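Local coordinates for DNA-(apurinic or apyrimidinic site) endonuclease 2 (Xenopus laevis, PDB 6WCD), which degrades DNA from 3' ends as a divalent-metal-dependent exonuclease and weakly incises abasic sites during base excision repair, at residues Leu136-Tyr142 with His177-Asp183; Asn9-Ala13 with Asp43-Ala47; His124-Asn128 with Cys309-Ala313. All coordinates share one frame; numbering follows the deposited sequence.

Interaction 1. Residues Leu136-Tyr142 with His177-Asp183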
# COMPACT_ATOMS: atom_id res chain seq x y z
N LEU A 136 -7.75 2.25 13.02
CA LEU A 136 -6.60 1.80 12.24
C LEU A 136 -6.71 2.39 10.85
O LEU A 136 -7.70 2.15 10.14
CB LEU A 136 -6.60 0.29 12.14
CG LEU A 136 -5.59 -0.31 11.21
CD1 LEU A 136 -4.18 -0.08 11.71
CD2 LEU A 136 -5.81 -1.83 11.06
N THR A 137 -5.71 3.18 10.46
CA THR A 137 -5.67 3.72 9.12
C THR A 137 -4.67 2.95 8.29
O THR A 137 -3.51 2.81 8.70
CB THR A 137 -5.32 5.21 9.15
OG1 THR A 137 -6.29 5.91 9.93
CG2 THR A 137 -5.41 5.80 7.75
N VAL A 138 -5.10 2.44 7.14
CA VAL A 138 -4.29 1.70 6.19
C VAL A 138 -3.96 2.59 5.01
O VAL A 138 -4.87 3.10 4.32
CB VAL A 138 -5.06 0.44 5.74
CG1 VAL A 138 -4.31 -0.29 4.69
CG2 VAL A 138 -5.36 -0.46 6.92
N ILE A 139 -2.67 2.83 4.79
CA ILE A 139 -2.19 3.67 3.72
C ILE A 139 -1.52 2.77 2.70
O ILE A 139 -0.45 2.24 2.98
CB ILE A 139 -1.19 4.69 4.25
CG1 ILE A 139 -1.79 5.45 5.44
CG2 ILE A 139 -0.78 5.66 3.15
CD1 ILE A 139 -0.86 6.54 6.03
N ASN A 140 -2.14 2.62 1.55
CA ASN A 140 -1.74 1.69 0.49
C ASN A 140 -1.02 2.52 -0.58
O ASN A 140 -1.65 3.38 -1.21
CB ASN A 140 -3.00 1.02 -0.06
CG ASN A 140 -2.77 0.17 -1.28
OD1 ASN A 140 -1.62 -0.03 -1.67
ND2 ASN A 140 -3.84 -0.30 -1.89
N VAL A 141 0.28 2.29 -0.78
CA VAL A 141 1.11 3.16 -1.64
C VAL A 141 1.86 2.40 -2.71
O VAL A 141 2.33 1.27 -2.50
CB VAL A 141 2.11 4.02 -0.84
CG1 VAL A 141 1.40 4.94 0.08
CG2 VAL A 141 3.08 3.16 -0.01
N TYR A 142 1.98 3.02 -3.89
CA TYR A 142 2.83 2.57 -4.99
C TYR A 142 3.82 3.69 -5.26
O TYR A 142 3.49 4.63 -5.96
CB TYR A 142 1.99 2.23 -6.24
CG TYR A 142 2.76 1.80 -7.47
CD1 TYR A 142 3.83 0.93 -7.39
CD2 TYR A 142 2.44 2.29 -8.72
CE1 TYR A 142 4.56 0.56 -8.53
CE2 TYR A 142 3.15 1.93 -9.84
CZ TYR A 142 4.21 1.06 -9.75
OH TYR A 142 4.92 0.70 -10.89
N HIS A 177 -3.89 3.96 15.27
CA HIS A 177 -2.82 3.18 14.67
C HIS A 177 -2.79 3.40 13.16
O HIS A 177 -3.80 3.76 12.54
CB HIS A 177 -3.01 1.71 14.94
CG HIS A 177 -3.05 1.39 16.40
ND1 HIS A 177 -1.93 1.43 17.19
CD2 HIS A 177 -4.09 1.06 17.21
CE1 HIS A 177 -2.27 1.14 18.44
NE2 HIS A 177 -3.58 0.91 18.47
N VAL A 178 -1.61 3.17 12.59
CA VAL A 178 -1.36 3.36 11.16
C VAL A 178 -0.54 2.21 10.61
O VAL A 178 0.50 1.84 11.16
CB VAL A 178 -0.66 4.70 10.85
CG1 VAL A 178 -0.34 4.84 9.34
CG2 VAL A 178 -1.49 5.87 11.33
N ILE A 179 -1.01 1.65 9.49
CA ILE A 179 -0.22 0.72 8.68
C ILE A 179 0.06 1.40 7.35
O ILE A 179 -0.84 1.98 6.75
CB ILE A 179 -0.95 -0.61 8.46
CG1 ILE A 179 -0.90 -1.45 9.69
CG2 ILE A 179 -0.34 -1.35 7.26
CD1 ILE A 179 -1.83 -2.70 9.61
N ILE A 180 1.31 1.36 6.92
CA ILE A 180 1.72 1.78 5.57
C ILE A 180 2.14 0.51 4.88
O ILE A 180 3.06 -0.18 5.35
CB ILE A 180 2.85 2.79 5.57
CG1 ILE A 180 2.50 4.04 6.34
CG2 ILE A 180 3.18 3.14 4.08
CD1 ILE A 180 3.68 4.88 6.67
N LEU A 181 1.51 0.16 3.77
CA LEU A 181 1.93 -1.01 3.05
C LEU A 181 1.99 -0.77 1.57
O LEU A 181 1.33 0.14 1.04
CB LEU A 181 1.04 -2.17 3.38
CG LEU A 181 -0.39 -2.16 2.88
CD1 LEU A 181 -1.12 -3.33 3.55
CD2 LEU A 181 -1.17 -0.99 3.21
N GLY A 182 2.83 -1.53 0.92
CA GLY A 182 2.88 -1.46 -0.51
C GLY A 182 4.29 -1.48 -1.00
O GLY A 182 5.18 -2.00 -0.34
N ASP A 183 4.47 -0.99 -2.22
CA ASP A 183 5.70 -1.06 -2.97
C ASP A 183 6.42 0.24 -2.71
O ASP A 183 6.07 1.30 -3.27
CB ASP A 183 5.46 -1.27 -4.45
CG ASP A 183 6.72 -1.33 -5.28
OD1 ASP A 183 7.86 -1.06 -4.75
OD2 ASP A 183 6.61 -1.65 -6.50
O HOH W 1 -5.61 5.79 12.61
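Six backbone hydrogen bonds run between the parallel segments 136-142 and 177-183, from T137 N on H177 O (2.9 Å) to D183 N on V141 O (3.1 Å). The last is the most bent, at 143°, and follows the corner that the chain turns at G182, where a CB would collide with V141 O. L181 has its CG wedged between backbone N and carbonyl carbon (chi1 70°), which brings CD2 to V138 CG1 at 3.5 Å. On the other face, I139 CD1 meets V178 CG1 at 3.8 Å and lies beside I180. At the C-terminal ends of the two segments, Y142 and D183 extend side by side; D183 OD2 sits at the edge of the tyrosine ring, 3.6 Å from Y142 CE1, with carboxylate and ring planes 50° apart. Farther out, N7 ND2 bonds D183 OD2, Q33 and T70 hold the amide of N140, and I3 and C31 of the facing sheet pack on V138 and L181. This is a beta-alpha-beta crossover through helix 152-173 in the DNase I-like fold of this catalytic domain, delivering the catalytic D183 and Y142, probably also catalytic, to neighbouring positions in the active site.

Interaction 2. Residues Asn9-Ala13 with Asp43-Ala47. With MG (magnesium ion), chain B; BU1 (1,4-butanediol), chain F.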
# COMPACT_ATOMS: atom_id res chain seq x y z
N ASN A 9 1.20 -5.83 -10.79
CA ASN A 9 1.70 -5.59 -12.14
C ASN A 9 0.59 -5.66 -13.18
O ASN A 9 0.78 -6.18 -14.29
CB ASN A 9 2.85 -6.56 -12.52
CG ASN A 9 3.68 -6.03 -13.68
OD1 ASN A 9 4.01 -4.84 -13.75
ND2 ASN A 9 4.00 -6.89 -14.62
N GLY A 10 -0.55 -5.09 -12.80
CA GLY A 10 -1.71 -5.08 -13.68
C GLY A 10 -2.73 -6.15 -13.24
O GLY A 10 -2.46 -7.35 -13.37
N ILE A 11 -3.91 -5.74 -12.79
CA ILE A 11 -4.95 -6.71 -12.42
C ILE A 11 -5.29 -7.62 -13.58
O ILE A 11 -5.34 -8.85 -13.44
CB ILE A 11 -6.20 -6.00 -11.90
CG1 ILE A 11 -5.93 -5.38 -10.54
CG2 ILE A 11 -7.38 -6.96 -11.80
CD1 ILE A 11 -7.08 -4.50 -10.02
N ARG A 12 -5.56 -7.06 -14.74
CA ARG A 12 -5.90 -7.85 -15.92
C ARG A 12 -4.77 -8.77 -16.35
O ARG A 12 -5.02 -9.89 -16.82
CB ARG A 12 -6.30 -6.92 -17.07
CG ARG A 12 -7.67 -6.24 -16.90
CD ARG A 12 -8.73 -7.25 -17.05
NE ARG A 12 -10.08 -6.68 -17.08
CZ ARG A 12 -11.12 -7.37 -17.51
NH1 ARG A 12 -10.96 -8.63 -17.93
NH2 ARG A 12 -12.32 -6.79 -17.62
N ALA A 13 -3.51 -8.32 -16.20
CA ALA A 13 -2.35 -9.07 -16.70
C ALA A 13 -2.10 -10.38 -15.93
O ALA A 13 -1.36 -11.24 -16.44
CB ALA A 13 -1.15 -8.15 -16.61
N ASP A 43 -13.50 -0.60 -16.48
CA ASP A 43 -13.16 -1.99 -16.14
C ASP A 43 -13.87 -2.42 -14.86
O ASP A 43 -13.28 -2.60 -13.80
CB ASP A 43 -11.65 -2.18 -16.04
CG ASP A 43 -11.27 -3.63 -16.08
OD1 ASP A 43 -12.23 -4.45 -16.13
OD2 ASP A 43 -10.04 -3.94 -16.03
N GLU A 44 -15.18 -2.63 -15.01
CA GLU A 44 -16.01 -3.02 -13.88
C GLU A 44 -15.54 -4.32 -13.28
O GLU A 44 -15.51 -4.43 -12.04
CB GLU A 44 -17.46 -3.09 -14.34
CG GLU A 44 -18.41 -3.24 -13.17
CD GLU A 44 -19.84 -3.48 -13.63
OE1 GLU A 44 -20.03 -4.34 -14.52
OE2 GLU A 44 -20.76 -2.81 -13.11
N PRO A 45 -15.14 -5.33 -14.05
CA PRO A 45 -14.73 -6.60 -13.40
C PRO A 45 -13.50 -6.46 -12.54
O PRO A 45 -13.34 -7.27 -11.63
CB PRO A 45 -14.49 -7.53 -14.59
CG PRO A 45 -15.41 -7.00 -15.68
CD PRO A 45 -15.32 -5.47 -15.51
N SER A 46 -12.61 -5.52 -12.81
CA SER A 46 -11.42 -5.34 -12.00
C SER A 46 -11.72 -4.50 -10.78
O SER A 46 -10.93 -4.54 -9.83
CB SER A 46 -10.32 -4.71 -12.83
OG SER A 46 -9.88 -5.59 -13.84
N ALA A 47 -12.79 -3.74 -10.77
CA ALA A 47 -13.08 -2.82 -9.68
C ALA A 47 -14.11 -3.36 -8.71
O ALA A 47 -13.99 -3.10 -7.50
CB ALA A 47 -13.56 -1.49 -10.24
MG MG B . 5.07 -3.39 -12.68
C1 BU1 F . -4.32 -5.78 -20.19
C2 BU1 F . -3.79 -7.18 -19.85
C3 BU1 F . -2.27 -7.20 -20.03
C4 BU1 F . -1.76 -8.59 -20.43
O5 BU1 F . -5.70 -5.60 -19.91
O6 BU1 F . -0.39 -8.72 -20.12
O HOH W 2 5.11 -2.16 -14.42
O HOH W 3 5.09 -4.61 -10.99
O HOH W 4 6.88 -4.23 -13.24
O HOH W 5 6.09 -1.92 -11.61
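R12 reaches across to D43 and binds its carboxylate with two nitrogens in a side-on salt bridge. Starting at its root, R12 CB lies 3.2 Å from O5 of a bound 1,4-butanediol. The next atom, R12 CG, already passes D43 OD2 at 3.4 Å, and the bend at chi2 (-70°) turns the rest of the chain along the carboxylate, with CD beside the hydroxyl of S46. R12 NE then donates to D43 OD2 at 2.9 Å, and R12 NH2 to D43 OD1 at 2.8 Å. Both acceptors are met on their syn sides, with D43 at the edge of the guanidinium and the two planes 19° apart, although both nitrogens stand somewhat out of the carboxylate plane. Beyond the bond, R12 NH2 brushes the ring of P45 at CG, 3.7 Å away.

D43 OD2 is gripped a second time: S46 OG donates to it at 2.7 Å from above the carboxylate, 53° out of its plane. Together the two arginine nitrogens and the serine hydroxyl probably hold the carboxylate in its rotation and would stabilise its negative charge. I11 CG2 packs against S46, 3.5 Å from S46 OG, adding a buried apolar contact beside the polar one.

D43 occupies the N-cap position of the short helix 44-47, so the salt bridge ties the start of that helix to the loop after strand 2-7. Nearer the start of the same loop, N9 OD1 binds magnesium; E34 and four waters complete the octahedral metal site of the nuclease.

Interaction 3. Residues His124-Asn128 with Cys309-Ala313. With BU1 (1,4-butanediol), chain D.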
# COMPACT_ATOMS: atom_id res chain seq x y z
N HIS A 124 -10.43 2.06 9.59
CA HIS A 124 -11.16 0.92 10.10
C HIS A 124 -11.21 1.02 11.61
O HIS A 124 -10.18 1.22 12.26
CB HIS A 124 -10.44 -0.38 9.70
CG HIS A 124 -10.14 -0.48 8.23
ND1 HIS A 124 -10.97 -1.13 7.34
CD2 HIS A 124 -9.14 0.04 7.49
CE1 HIS A 124 -10.48 -0.99 6.12
NE2 HIS A 124 -9.37 -0.30 6.18
N ARG A 125 -12.36 0.77 12.21
CA ARG A 125 -12.36 0.65 13.66
C ARG A 125 -11.97 -0.78 14.03
O ARG A 125 -12.35 -1.75 13.35
CB ARG A 125 -13.73 0.97 14.22
CG ARG A 125 -14.11 2.44 14.05
CD ARG A 125 -13.24 3.39 14.94
NE ARG A 125 -13.88 3.67 16.23
CZ ARG A 125 -13.34 4.36 17.24
NH1 ARG A 125 -14.03 4.55 18.35
NH2 ARG A 125 -12.11 4.84 17.16
N ILE A 126 -11.20 -0.91 15.11
CA ILE A 126 -10.71 -2.22 15.54
C ILE A 126 -10.87 -2.27 17.06
O ILE A 126 -10.91 -1.25 17.75
CB ILE A 126 -9.24 -2.51 15.15
CG1 ILE A 126 -8.28 -1.45 15.74
CG2 ILE A 126 -9.10 -2.68 13.65
CD1 ILE A 126 -6.82 -1.85 15.70
N LEU A 127 -10.97 -3.50 17.60
CA LEU A 127 -10.91 -3.74 19.03
C LEU A 127 -9.53 -4.25 19.39
O LEU A 127 -9.07 -5.23 18.80
CB LEU A 127 -11.99 -4.72 19.45
CG LEU A 127 -13.42 -4.23 19.21
CD1 LEU A 127 -14.39 -5.40 19.39
CD2 LEU A 127 -13.75 -3.11 20.16
N ASN A 128 -8.86 -3.58 20.31
CA ASN A 128 -7.48 -3.91 20.62
C ASN A 128 -7.41 -5.00 21.69
O ASN A 128 -8.41 -5.59 22.09
CB ASN A 128 -6.73 -2.62 21.04
CG ASN A 128 -7.08 -2.14 22.42
OD1 ASN A 128 -7.78 -2.76 23.23
ND2 ASN A 128 -6.49 -0.99 22.76
N CYS A 309 -6.07 -8.19 16.53
CA CYS A 309 -7.18 -7.25 16.69
C CYS A 309 -8.35 -7.61 15.78
O CYS A 309 -8.21 -8.33 14.79
CB CYS A 309 -6.74 -5.83 16.41
SG CYS A 309 -5.90 -5.58 14.83
N GLN A 310 -9.55 -7.19 16.20
CA GLN A 310 -10.80 -7.60 15.54
C GLN A 310 -11.51 -6.38 14.97
O GLN A 310 -11.67 -5.37 15.66
CB GLN A 310 -11.70 -8.33 16.52
CG GLN A 310 -11.03 -9.55 17.18
CD GLN A 310 -10.65 -10.62 16.17
OE1 GLN A 310 -11.43 -10.94 15.28
NE2 GLN A 310 -9.40 -11.10 16.25
N PRO A 311 -11.94 -6.43 13.73
CA PRO A 311 -12.49 -5.24 13.09
C PRO A 311 -13.95 -5.06 13.41
O PRO A 311 -14.69 -6.02 13.67
CB PRO A 311 -12.29 -5.56 11.61
CG PRO A 311 -12.44 -6.98 11.54
CD PRO A 311 -11.79 -7.54 12.77
N ILE A 312 -14.37 -3.80 13.36
CA ILE A 312 -15.77 -3.40 13.52
C ILE A 312 -16.14 -2.75 12.18
O ILE A 312 -15.57 -1.71 11.81
CB ILE A 312 -15.97 -2.42 14.66
CG1 ILE A 312 -15.58 -3.03 16.02
CG2 ILE A 312 -17.42 -1.97 14.70
CD1 ILE A 312 -15.49 -2.00 17.10
N ALA A 313 -17.03 -3.39 11.43
CA ALA A 313 -17.38 -2.88 10.10
C ALA A 313 -18.28 -1.66 10.22
O ALA A 313 -19.19 -1.61 11.06
CB ALA A 313 -18.13 -3.96 9.34
C1 BU1 D . -14.14 -11.39 10.91
C2 BU1 D . -12.92 -10.84 10.16
C3 BU1 D . -11.60 -11.34 10.75
C4 BU1 D . -11.15 -10.39 11.85
O5 BU1 D . -14.58 -10.49 11.90
O6 BU1 D . -10.17 -10.93 12.72
O HOH W 6 -13.68 -1.50 9.47
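L127 N donates to Q310 O at 2.8 Å, the shortest bond of an antiparallel pairing that adds strand 310-312 to strand 119-127 in one of the sheets of the DNase I-like fold. The same carbonyl also receives a CA-H contact from I126 CA at 3.3 Å. In return, Q310 N donates to L127 O over a longer 3.3 Å, and I312 N bonds R125 O at 2.9 Å. The strands splay markedly, their directions 134° apart, and the pairing is short.

Side chains meet on both faces. L127 and I312 cross at about a right angle, the leucine CD2 against the isoleucine CD1 at 3.7 Å. R125 adds only its CB to this patch, since its guanidinium turns off to a salt bridge with E133 and a hydrogen bond to T135. On the face of I126, the CD1 methyl lies 3.9 Å from C309 SG. Both residues hold their first torsion near +60° (59° and 52°), tucking CG1 and SG between backbone N and carbonyl carbon.

P311 faces I126 across a non-hydrogen-bonded pair, its ring resting on M1 and T76. A glycine here would remove that ring, probably leaving a gap beside M1 and T76 and letting the backbone flex between the bonds at Q310 and I312. Next to it, a bound 1,4-butanediol is hydrogen-bonded to M1 N and, through its hydroxyl O6, donates to Q310 OE1 at 2.9 Å.

Overall arrangement
From the N terminus, interaction 2 closes first, joining the loop after strand 2-7 to helix 44-47 and enclosing helix 18-25 and strand 29-33. It is complete before the other two begin. Interaction 3 opens at residues 124-128 and closes at 309-313, some 180 residues later; interaction 1 is nested inside that span, closing the connection through helix 152-173 between strands 133-142 and 177-181, and no two contacts cross. Interactions 1 and 3, centres about 16 Å apart, share a sheet and touch, since strands 119-127 and 133-142 are neighbours and L136 N probably bonds H124 O. Interaction 2 lies apart, its nearest atoms about 6 Å from interaction 1 and about 14 Å from interaction 3.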